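Local coordinates for protein halogenase PltM (Pseudomonas fluorescens, PDB 6BZN) that halogenates phenolic compounds with unusual breadth of substrate and halide, probably with the help of the flavin cofactor FAD, at residues C104-Q116 with I242-E254. Residues are numbered along the deposited sequence; the frame is centred on the assembly and turned at random.
Sequences CGIKLGFSFAWHQ and IELFKSTLHHIFE
Ser-111 O takes two N-H groups of His-250, the backbone N at 2.8 Å and the ring ND1 at 2.9 Å, the two donors arriving from opposite faces of the carbonyl plane. With CG beside its own backbone N (chi1 -56°), the imidazole meets that oxygen edge-on, almost in the ring plane, which fixes the ring's rotation. Ser-111 OG, on the other sheet face, donates to Ser-247 OG (2.7 Å), whose hydroxyl passes the chain on to Leu-244 O. Further along, His-115 NE2 and His-251 ND1 lie 3.0 Å apart in a hydrogen bond, while Ser-121 and His-308 engage the outer nitrogens of the pair.

Backbone bonds alternate between the strands: Thr-248 N to Gly-109 O, Ser-111 N to Thr-248 O, Ala-113 N to His-250 O, Ile-252 N to Ala-113 O, His-115 N to Ile-252 O. At the corner Leu-108 N reaches Lys-246 O (2.7 Å), and Leu-108 CB packs on Ile-242 CG2.

The flat imidazole of His-250 also suits aromatic packing: Phe-112 lies against one face as an offset stack, centroids 4.3 Å apart, and the CE1 edge of His-250 points at the face of Phe-110, a T-shaped pair. Thr-248 CB rests 3.5 Å from Phe-110 CD1, while Thr-248 OG1 bonds to His-137. The small methyl of Ala-113 suits its place beside His-251 ND1.

Strands 109-114 and 248-253 are thus parallel neighbours in a mixed sheet, other strands of which lie between them in sequence. Phe-110 and Thr-248 adjoin Ser-351 and Ala-65, residues that bind FAD, so this sheet face borders the flavin site.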
loop_
_atom_site.group_PDB
_atom_site.type_symbol
_atom_site.label_atom_id
_atom_site.label_comp_id
_atom_site.label_asym_id
_atom_site.label_seq_id
_atom_site.Cartn_x
_atom_site.Cartn_y
_atom_site.Cartn_z
ATOM N N CYS A 104 -14.085 -1.933 9.330
ATOM C CA CYS A 104 -13.785 -2.183 7.931
ATOM C C CYS A 104 -15.007 -2.311 7.050
ATOM O O CYS A 104 -16.137 -2.529 7.514
ATOM C CB CYS A 104 -12.921 -3.434 7.760
ATOM S SG CYS A 104 -13.795 -4.977 8.071
ATOM N N GLY A 105 -14.753 -2.098 5.770
ATOM C CA GLY A 105 -15.604 -2.569 4.706
ATOM C C GLY A 105 -14.980 -3.815 4.088
ATOM O O GLY A 105 -13.960 -4.331 4.559
ATOM N N ILE A 106 -15.577 -4.258 2.996
ATOM C CA ILE A 106 -15.155 -5.478 2.308
ATOM C C ILE A 106 -14.691 -5.176 0.891
ATOM O O ILE A 106 -15.127 -4.202 0.279
ATOM C CB ILE A 106 -16.307 -6.509 2.311
ATOM C CG1 ILE A 106 -15.805 -7.903 2.022
ATOM C CG2 ILE A 106 -17.421 -6.126 1.347
ATOM C CD1 ILE A 106 -16.812 -8.978 2.388
ATOM N N LYS A 107 -13.777 -5.993 0.385
ATOM C CA LYS A 107 -13.460 -5.961 -1.040
ATOM C C LYS A 107 -13.268 -7.354 -1.595
ATOM O O LYS A 107 -12.588 -8.201 -0.999
ATOM C CB LYS A 107 -12.251 -5.074 -1.357
ATOM C CG LYS A 107 -11.002 -5.410 -0.574
ATOM C CD LYS A 107 -9.750 -4.702 -1.106
ATOM C CE LYS A 107 -9.277 -5.193 -2.470
ATOM N NZ LYS A 107 -8.104 -6.105 -2.436
ATOM N N LEU A 108 -13.866 -7.569 -2.758
ATOM C CA LEU A 108 -13.764 -8.834 -3.463
ATOM C C LEU A 108 -12.830 -8.724 -4.655
ATOM O O LEU A 108 -12.694 -9.689 -5.421
ATOM C CB LEU A 108 -15.152 -9.275 -3.903
ATOM C CG LEU A 108 -16.151 -9.416 -2.756
ATOM C CD1 LEU A 108 -17.545 -9.732 -3.293
ATOM C CD2 LEU A 108 -15.690 -10.471 -1.766
ATOM N N GLY A 109 -12.181 -7.565 -4.798
ATOM C CA GLY A 109 -11.205 -7.333 -5.848
ATOM C C GLY A 109 -10.990 -5.854 -6.110
ATOM O O GLY A 109 -11.584 -5.002 -5.448
ATOM N N PHE A 110 -10.106 -5.574 -7.058
ATOM C CA PHE A 110 -9.907 -4.227 -7.603
ATOM C C PHE A 110 -10.741 -4.128 -8.875
ATOM O O PHE A 110 -10.718 -5.043 -9.693
ATOM C CB PHE A 110 -8.433 -3.976 -7.963
ATOM C CG PHE A 110 -7.505 -3.650 -6.787
ATOM C CD1 PHE A 110 -7.967 -3.398 -5.492
ATOM C CD2 PHE A 110 -6.138 -3.525 -7.017
ATOM C CE1 PHE A 110 -7.079 -3.065 -4.463
ATOM C CE2 PHE A 110 -5.247 -3.213 -5.983
ATOM C CZ PHE A 110 -5.719 -2.974 -4.709
ATOM N N SER A 111 -11.480 -3.038 -9.045
ATOM C CA SER A 111 -12.210 -2.790 -10.276
ATOM C C SER A 111 -11.776 -1.450 -10.857
ATOM O O SER A 111 -11.400 -0.520 -10.122
ATOM C CB SER A 111 -13.718 -2.810 -10.042
ATOM O OG SER A 111 -14.106 -1.802 -9.134
ATOM N N PHE A 112 -11.819 -1.372 -12.184
ATOM C CA PHE A 112 -11.361 -0.202 -12.918
ATOM C C PHE A 112 -12.401 0.154 -13.959
ATOM O O PHE A 112 -12.761 -0.706 -14.752
ATOM C CB PHE A 112 -10.014 -0.481 -13.595
ATOM C CG PHE A 112 -8.929 -0.885 -12.632
ATOM C CD1 PHE A 112 -8.787 -2.208 -12.239
ATOM C CD2 PHE A 112 -8.083 0.064 -12.080
ATOM C CE1 PHE A 112 -7.806 -2.577 -11.334
ATOM C CE2 PHE A 112 -7.104 -0.297 -11.167
ATOM C CZ PHE A 112 -6.953 -1.618 -10.800
ATOM N N ALA A 113 -12.896 1.393 -13.942
ATOM C CA ALA A 113 -13.835 1.890 -14.942
ATOM C C ALA A 113 -13.222 3.112 -15.596
ATOM O O ALA A 113 -12.780 4.037 -14.902
ATOM C CB ALA A 113 -15.156 2.251 -14.291
ATOM N N TRP A 114 -13.166 3.106 -16.930
ATOM C CA TRP A 114 -12.455 4.130 -17.697
ATOM C C TRP A 114 -13.439 5.162 -18.243
ATOM O O TRP A 114 -14.599 4.838 -18.569
ATOM C CB TRP A 114 -11.654 3.472 -18.830
ATOM C CG TRP A 114 -10.861 4.413 -19.697
ATOM C CD1 TRP A 114 -9.580 4.857 -19.490
ATOM C CD2 TRP A 114 -11.301 5.023 -20.904
ATOM N NE1 TRP A 114 -9.202 5.704 -20.496
ATOM C CE2 TRP A 114 -10.234 5.817 -21.387
ATOM C CE3 TRP A 114 -12.490 4.963 -21.641
ATOM C CZ2 TRP A 114 -10.323 6.550 -22.571
ATOM C CZ3 TRP A 114 -12.582 5.697 -22.825
ATOM C CH2 TRP A 114 -11.505 6.483 -23.274
ATOM N N HIS A 115 -12.979 6.399 -18.332
ATOM C CA HIS A 115 -13.790 7.543 -18.778
ATOM C C HIS A 115 -12.970 8.465 -19.626
ATOM O O HIS A 115 -11.740 8.432 -19.577
ATOM C CB HIS A 115 -14.292 8.343 -17.598
ATOM C CG HIS A 115 -14.924 7.502 -16.554
ATOM N ND1 HIS A 115 -16.261 7.191 -16.561
ATOM C CD2 HIS A 115 -14.385 6.843 -15.506
ATOM C CE1 HIS A 115 -16.531 6.404 -15.538
ATOM N NE2 HIS A 115 -15.405 6.170 -14.892
ATOM N N GLN A 116 -13.646 9.308 -20.388
ATOM C CA GLN A 116 -12.975 10.353 -21.120
ATOM C C GLN A 116 -13.846 11.577 -21.192
ATOM O O GLN A 116 -15.077 11.480 -21.204
ATOM C CB GLN A 116 -12.562 9.891 -22.523
ATOM C CG GLN A 116 -13.674 9.806 -23.551
ATOM C CD GLN A 116 -13.146 9.701 -24.973
ATOM O OE1 GLN A 116 -13.557 8.829 -25.702
ATOM N NE2 GLN A 116 -12.210 10.575 -25.349
ATOM N N ILE A 242 -18.374 -9.702 -9.566
ATOM C CA ILE A 242 -18.479 -9.107 -8.230
ATOM C C ILE A 242 -19.142 -7.748 -8.331
ATOM O O ILE A 242 -18.986 -7.054 -9.339
ATOM C CB ILE A 242 -17.094 -8.959 -7.549
ATOM C CG1 ILE A 242 -16.133 -8.109 -8.400
ATOM C CG2 ILE A 242 -16.507 -10.333 -7.283
ATOM C CD1 ILE A 242 -14.828 -7.757 -7.709
ATOM N N GLU A 243 -19.892 -7.371 -7.293
ATOM C CA GLU A 243 -20.411 -6.014 -7.192
ATOM C C GLU A 243 -19.227 -5.063 -7.081
ATOM O O GLU A 243 -18.340 -5.276 -6.238
ATOM C CB GLU A 243 -21.266 -5.816 -5.944
ATOM C CG GLU A 243 -22.565 -6.590 -5.878
ATOM C CD GLU A 243 -23.189 -6.535 -4.493
ATOM O OE1 GLU A 243 -23.207 -5.451 -3.863
ATOM O OE2 GLU A 243 -23.648 -7.583 -4.017
ATOM N N LEU A 244 -19.215 -4.017 -7.895
ATOM C CA LEU A 244 -18.145 -3.023 -7.806
ATOM C C LEU A 244 -18.221 -2.271 -6.468
ATOM O O LEU A 244 -17.196 -1.820 -5.960
ATOM C CB LEU A 244 -18.148 -2.051 -8.973
ATOM C CG LEU A 244 -18.143 -2.514 -10.438
ATOM C CD1 LEU A 244 -17.286 -1.577 -11.281
ATOM C CD2 LEU A 244 -17.712 -3.945 -10.646
ATOM N N PHE A 245 -19.430 -2.185 -5.903
ATOM C CA PHE A 245 -19.653 -1.696 -4.540
ATOM C C PHE A 245 -18.809 -2.446 -3.502
ATOM O O PHE A 245 -18.308 -1.843 -2.554
ATOM C CB PHE A 245 -21.149 -1.823 -4.192
ATOM C CG PHE A 245 -21.544 -1.241 -2.859
ATOM C CD1 PHE A 245 -21.166 0.053 -2.493
ATOM C CD2 PHE A 245 -22.357 -1.971 -1.981
ATOM C CE1 PHE A 245 -21.551 0.592 -1.265
ATOM C CE2 PHE A 245 -22.752 -1.427 -0.751
ATOM C CZ PHE A 245 -22.356 -0.139 -0.408
ATOM N N LYS A 246 -18.664 -3.755 -3.706
ATOM C CA LYS A 246 -17.845 -4.628 -2.876
ATOM C C LYS A 246 -16.454 -4.823 -3.486
ATOM O O LYS A 246 -15.930 -5.933 -3.535
ATOM C CB LYS A 246 -18.546 -5.987 -2.681
ATOM C CG LYS A 246 -19.906 -5.912 -1.998
ATOM C CD LYS A 246 -20.420 -7.312 -1.691
ATOM C CE LYS A 246 -21.834 -7.318 -1.106
ATOM N NZ LYS A 246 -21.879 -6.826 0.298
ATOM N N SER A 247 -15.849 -3.724 -3.920
ATOM C CA SER A 247 -14.521 -3.719 -4.501
ATOM C C SER A 247 -13.860 -2.376 -4.231
ATOM O O SER A 247 -14.527 -1.394 -3.896
ATOM C CB SER A 247 -14.608 -3.943 -6.013
ATOM O OG SER A 247 -14.941 -2.748 -6.704
ATOM N N THR A 248 -12.550 -2.337 -4.388
ATOM C CA THR A 248 -11.838 -1.074 -4.493
ATOM C C THR A 248 -11.996 -0.586 -5.928
ATOM O O THR A 248 -11.380 -1.122 -6.840
ATOM C CB THR A 248 -10.360 -1.266 -4.187
ATOM O OG1 THR A 248 -10.236 -1.978 -2.946
ATOM C CG2 THR A 248 -9.613 0.067 -4.127
ATOM N N LEU A 249 -12.819 0.435 -6.106
ATOM C CA LEU A 249 -13.193 0.917 -7.419
ATOM C C LEU A 249 -12.300 2.086 -7.801
ATOM O O LEU A 249 -12.166 3.050 -7.028
ATOM C CB LEU A 249 -14.667 1.311 -7.406
ATOM C CG LEU A 249 -15.254 2.142 -8.536
ATOM C CD1 LEU A 249 -15.027 1.483 -9.886
ATOM C CD2 LEU A 249 -16.738 2.341 -8.256
ATOM N N HIS A 250 -11.703 1.981 -8.989
ATOM C CA HIS A 250 -10.804 2.976 -9.545
ATOM C C HIS A 250 -11.460 3.534 -10.801
ATOM O O HIS A 250 -11.623 2.803 -11.785
ATOM C CB HIS A 250 -9.482 2.317 -9.965
ATOM C CG HIS A 250 -8.774 1.574 -8.873
ATOM N ND1 HIS A 250 -9.236 0.385 -8.354
ATOM C CD2 HIS A 250 -7.593 1.816 -8.254
ATOM C CE1 HIS A 250 -8.393 -0.050 -7.431
ATOM N NE2 HIS A 250 -7.389 0.804 -7.349
ATOM N N HIS A 251 -11.859 4.802 -10.769
ATOM C CA HIS A 251 -12.329 5.490 -11.965
ATOM C C HIS A 251 -11.115 6.148 -12.579
ATOM O O HIS A 251 -10.500 7.007 -11.940
ATOM C CB HIS A 251 -13.350 6.550 -11.605
ATOM C CG HIS A 251 -14.664 5.988 -11.205
ATOM N ND1 HIS A 251 -15.460 5.276 -12.071
ATOM C CD2 HIS A 251 -15.336 6.041 -10.035
ATOM C CE1 HIS A 251 -16.566 4.909 -11.455
ATOM N NE2 HIS A 251 -16.514 5.371 -10.222
ATOM N N ILE A 252 -10.751 5.725 -13.787
ATOM C CA ILE A 252 -9.500 6.150 -14.405
ATOM C C ILE A 252 -9.797 6.978 -15.653
ATOM O O ILE A 252 -10.823 6.781 -16.330
ATOM C CB ILE A 252 -8.562 4.954 -14.700
ATOM C CG1 ILE A 252 -9.240 3.914 -15.617
ATOM C CG2 ILE A 252 -8.160 4.285 -13.392
ATOM C CD1 ILE A 252 -8.309 2.856 -16.185
ATOM N N PHE A 253 -8.915 7.927 -15.936
ATOM C CA PHE A 253 -9.067 8.813 -17.077
ATOM C C PHE A 253 -7.691 9.369 -17.381
ATOM O O PHE A 253 -6.756 9.162 -16.614
ATOM C CB PHE A 253 -10.095 9.914 -16.767
ATOM C CG PHE A 253 -9.978 10.463 -15.379
ATOM C CD1 PHE A 253 -9.094 11.493 -15.112
ATOM C CD2 PHE A 253 -10.727 9.929 -14.333
ATOM C CE1 PHE A 253 -8.965 11.999 -13.828
ATOM C CE2 PHE A 253 -10.590 10.411 -13.049
ATOM C CZ PHE A 253 -9.703 11.443 -12.797
ATOM N N GLU A 254 -7.549 10.069 -18.504
ATOM C CA GLU A 254 -6.216 10.393 -19.016
ATOM C C GLU A 254 -5.257 11.056 -18.002
ATOM O O GLU A 254 -4.093 10.701 -17.956
ATOM C CB GLU A 254 -6.307 11.269 -20.272
ATOM C CG GLU A 254 -4.956 11.381 -20.974
ATOM C CD GLU A 254 -4.937 12.374 -22.103
ATOM O OE1 GLU A 254 -3.831 12.908 -22.359
ATOM O OE2 GLU A 254 -6.005 12.611 -22.728
HETATM O O HOH W 1 -9.546 9.829 -20.532
#